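TetR-like transcriptional regulator (Rhodococcus, PDB 3F1B) probably binds cis-regulatory DNA through a helix-turn-helix motif as a transcription factor of the TetR family. Local coordinates at residues Ile134-Glu142 / Phe154-Val162. Numbering follows the deposited sequence.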
loop_
_atom_site.group_PDB
_atom_site.type_symbol
_atom_site.label_atom_id
_atom_site.label_comp_id
_atom_site.label_asym_id
_atom_site.label_seq_id
_atom_site.Cartn_x
_atom_site.Cartn_y
_atom_site.Cartn_z
ATOM N N ILE A 134 -5.341 10.006 -7.704
ATOM C CA ILE A 134 -6.724 9.977 -7.155
ATOM C C ILE A 134 -7.607 11.177 -7.596
ATOM O O ILE A 134 -8.766 11.001 -7.989
ATOM C CB ILE A 134 -6.695 9.820 -5.609
ATOM C CG1 ILE A 134 -6.232 8.427 -5.242
ATOM C CG2 ILE A 134 -8.096 10.122 -4.981
ATOM C CD1 ILE A 134 -5.670 8.323 -3.812
ATOM N N GLU A 135 -7.049 12.390 -7.525
ATOM C CA GLU A 135 -7.642 13.611 -8.041
ATOM C C GLU A 135 -7.934 13.573 -9.541
ATOM O O GLU A 135 -8.960 14.042 -9.991
ATOM C CB GLU A 135 -6.675 14.766 -7.739
ATOM C CG GLU A 135 -7.003 16.091 -8.435
ATOM C CD GLU A 135 -6.037 17.258 -8.061
ATOM O OE1 GLU A 135 -6.516 18.408 -7.959
ATOM O OE2 GLU A 135 -4.809 17.046 -7.889
ATOM N N LEU A 136 -7.012 13.045 -10.331
ATOM C CA LEU A 136 -7.267 12.893 -11.754
ATOM C C LEU A 136 -8.436 11.929 -11.997
ATOM O O LEU A 136 -9.242 12.140 -12.891
ATOM C CB LEU A 136 -6.019 12.381 -12.480
ATOM C CG LEU A 136 -4.987 13.483 -12.779
ATOM C CD1 LEU A 136 -3.536 12.953 -12.962
ATOM C CD2 LEU A 136 -5.412 14.495 -13.915
ATOM N N THR A 137 -8.541 10.883 -11.180
ATOM C CA THR A 137 -9.558 9.875 -11.369
ATOM C C THR A 137 -10.932 10.393 -11.007
ATOM O O THR A 137 -11.921 10.034 -11.660
ATOM C CB THR A 137 -9.223 8.660 -10.483
ATOM O OG1 THR A 137 -7.963 8.175 -10.901
ATOM C CG2 THR A 137 -10.235 7.553 -10.609
ATOM N N ALA A 138 -11.017 11.159 -9.923
ATOM C CA ALA A 138 -12.296 11.754 -9.523
ATOM C C ALA A 138 -12.821 12.691 -10.577
ATOM O O ALA A 138 -14.025 12.705 -10.825
ATOM C CB ALA A 138 -12.151 12.505 -8.231
ATOM N N HIS A 139 -11.935 13.503 -11.161
ATOM C CA HIS A 139 -12.309 14.397 -12.257
ATOM C C HIS A 139 -12.852 13.608 -13.431
ATOM O O HIS A 139 -13.855 13.987 -14.002
ATOM C CB HIS A 139 -11.125 15.208 -12.787
ATOM C CG HIS A 139 -10.604 16.264 -11.858
ATOM N ND1 HIS A 139 -9.395 16.904 -12.074
ATOM C CD2 HIS A 139 -11.126 16.817 -10.735
ATOM C CE1 HIS A 139 -9.199 17.808 -11.126
ATOM N NE2 HIS A 139 -10.233 17.776 -10.302
ATOM N N LEU A 140 -12.207 12.514 -13.835
ATOM C CA LEU A 140 -12.779 11.822 -14.983
ATOM C C LEU A 140 -14.057 11.065 -14.638
ATOM O O LEU A 140 -14.966 10.962 -15.475
ATOM C CB LEU A 140 -11.765 10.979 -15.722
ATOM C CG LEU A 140 -11.445 9.599 -15.226
ATOM C CD1 LEU A 140 -12.595 8.603 -15.601
ATOM C CD2 LEU A 140 -10.136 9.237 -15.898
ATOM N N LEU A 141 -14.148 10.562 -13.410
ATOM C CA LEU A 141 -15.393 9.959 -12.960
ATOM C C LEU A 141 -16.467 11.054 -12.969
ATOM O O LEU A 141 -17.591 10.798 -13.345
ATOM C CB LEU A 141 -15.267 9.268 -11.583
ATOM C CG LEU A 141 -14.439 7.988 -11.542
ATOM C CD1 LEU A 141 -14.348 7.491 -10.128
ATOM C CD2 LEU A 141 -14.958 6.872 -12.467
ATOM N N GLU A 142 -16.109 12.279 -12.593
ATOM C CA GLU A 142 -17.060 13.390 -12.678
ATOM C C GLU A 142 -17.373 13.743 -14.138
ATOM O O GLU A 142 -18.544 13.798 -14.540
ATOM C CB GLU A 142 -16.559 14.610 -11.919
ATOM C CG GLU A 142 -17.683 15.590 -11.562
ATOM C CD GLU A 142 -17.566 16.158 -10.138
ATOM O OE1 GLU A 142 -16.499 15.968 -9.493
ATOM O OE2 GLU A 142 -18.550 16.787 -9.665
ATOM N N PHE A 154 -17.515 11.320 -5.437
ATOM C CA PHE A 154 -16.525 11.118 -6.530
ATOM C C PHE A 154 -15.062 10.899 -6.138
ATOM O O PHE A 154 -14.415 9.960 -6.650
ATOM C CB PHE A 154 -16.663 12.145 -7.658
ATOM C CG PHE A 154 -17.947 12.011 -8.412
ATOM C CD1 PHE A 154 -18.923 12.996 -8.328
ATOM C CD2 PHE A 154 -18.204 10.876 -9.167
ATOM C CE1 PHE A 154 -20.128 12.862 -9.013
ATOM C CE2 PHE A 154 -19.406 10.729 -9.847
ATOM C CZ PHE A 154 -20.367 11.718 -9.770
ATOM N N GLU A 155 -14.537 11.758 -5.258
ATOM C CA GLU A 155 -13.211 11.535 -4.691
ATOM C C GLU A 155 -13.231 10.159 -4.049
ATOM O O GLU A 155 -12.258 9.416 -4.113
ATOM C CB GLU A 155 -12.825 12.621 -3.670
ATOM C CG GLU A 155 -11.303 12.671 -3.291
ATOM C CD GLU A 155 -10.448 13.735 -4.052
ATOM O OE1 GLU A 155 -10.920 14.871 -4.325
ATOM O OE2 GLU A 155 -9.261 13.447 -4.347
ATOM N N LEU A 156 -14.389 9.796 -3.510
ATOM C CA LEU A 156 -14.554 8.560 -2.748
ATOM C C LEU A 156 -14.533 7.279 -3.611
ATOM O O LEU A 156 -13.853 6.287 -3.278
ATOM C CB LEU A 156 -15.839 8.675 -1.928
ATOM C CG LEU A 156 -16.343 7.551 -1.032
ATOM C CD1 LEU A 156 -15.240 6.817 -0.227
ATOM C CD2 LEU A 156 -17.406 8.116 -0.106
ATOM N N ILE A 157 -15.276 7.306 -4.712
ATOM C CA ILE A 157 -15.150 6.288 -5.724
ATOM C C ILE A 157 -13.696 6.311 -6.237
ATOM O O ILE A 157 -13.055 5.249 -6.357
ATOM C CB ILE A 157 -16.151 6.506 -6.892
ATOM C CG1 ILE A 157 -17.543 6.710 -6.355
ATOM C CG2 ILE A 157 -16.071 5.354 -7.931
ATOM C CD1 ILE A 157 -18.102 5.527 -5.576
ATOM N N ALA A 158 -13.132 7.502 -6.437
ATOM C CA ALA A 158 -11.756 7.536 -6.949
ATOM C C ALA A 158 -10.791 6.833 -6.070
ATOM O O ALA A 158 -9.917 6.130 -6.547
ATOM C CB ALA A 158 -11.264 8.963 -7.214
ATOM N N ILE A 159 -10.907 7.051 -4.777
ATOM C CA ILE A 159 -9.944 6.501 -3.839
ATOM C C ILE A 159 -10.119 5.002 -3.811
ATOM O O ILE A 159 -9.133 4.269 -3.831
ATOM C CB ILE A 159 -10.206 7.054 -2.414
ATOM C CG1 ILE A 159 -9.892 8.567 -2.353
ATOM C CG2 ILE A 159 -9.375 6.305 -1.372
ATOM C CD1 ILE A 159 -10.782 9.409 -1.291
ATOM N N ALA A 160 -11.372 4.534 -3.717
ATOM C CA ALA A 160 -11.626 3.096 -3.734
ATOM C C ALA A 160 -11.096 2.417 -5.023
ATOM O O ALA A 160 -10.517 1.329 -4.930
ATOM C CB ALA A 160 -13.076 2.846 -3.611
ATOM N N LEU A 161 -11.336 3.022 -6.202
ATOM C CA LEU A 161 -10.837 2.514 -7.503
ATOM C C LEU A 161 -9.293 2.471 -7.566
ATOM O O LEU A 161 -8.685 1.556 -8.151
ATOM C CB LEU A 161 -11.329 3.434 -8.627
ATOM C CG LEU A 161 -11.587 2.967 -10.097
ATOM C CD1 LEU A 161 -11.131 3.954 -11.165
ATOM C CD2 LEU A 161 -11.132 1.493 -10.506
ATOM N N VAL A 162 -8.626 3.456 -6.971
ATOM C CA VAL A 162 -7.156 3.472 -7.012
ATOM C C VAL A 162 -6.571 2.422 -6.074
ATOM O O VAL A 162 -5.585 1.720 -6.415
ATOM C CB VAL A 162 -6.590 4.874 -6.675
ATOM C CG1 VAL A 162 -5.049 4.829 -6.418
ATOM C CG2 VAL A 162 -6.913 5.840 -7.850
#
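Ala138 and Ala158 meet where helix 126-143 crosses helix 153-173 in the all-helical C-terminal domain of this TetR-like regulator. The two local axes come within 8.0 Å at 123°, and small residues allow that approach: the methyls stand 3.8 Å apart, CB to CB, and Ala158 CB also rests against the backbone of the other helix, beside Ile134 O and Ala138 N. No hydrogen bond links the two segments, so apolar packing does most of the joining.

Ile134 is a knob in a hole formed by Glu155, Ala158, Ile159 and Val162. Its two branches divide the work. CG2, anti to the backbone N (chi1 -70°), reaches Ile159 CG1 at 3.5 Å, while CG1 lies against Val162 CG2 at 3.7 Å. Arg171 of the second subunit packs on both Ile134 and Ile159, placing this end beside the dimer partner. On the neighbouring turn Thr137 turns its methyl to the contact, CG2 lying 3.8 Å from Leu161 CD1, while its hydroxyl OG1 is hydrogen-bonded to Leu133 O in its own helix.

Leu141 runs roughly at right angles to Ile157, CD1 touching CG2 at 3.5 Å, and also packs on Trp191 of helix 179-196, tying a third helix to the pair.

The aromatic contact closes the other end. Phe154 lays one ring face over Glu142 CA, and its CD2 approaches Leu141 CB. Replacing the phenylalanine with an alanine would probably uncover this backbone turn and cost the Glu142 side chain its contact with the ring. Glu142 OE1 also makes a weak hydrogen bond to Gln152. The Glu142 chain, bent at chi2, crosses the Phe154 side chain at about a right angle, the carboxylate and ring planes 34° apart and Glu142 CD 3.9 Å from Phe154 CD1.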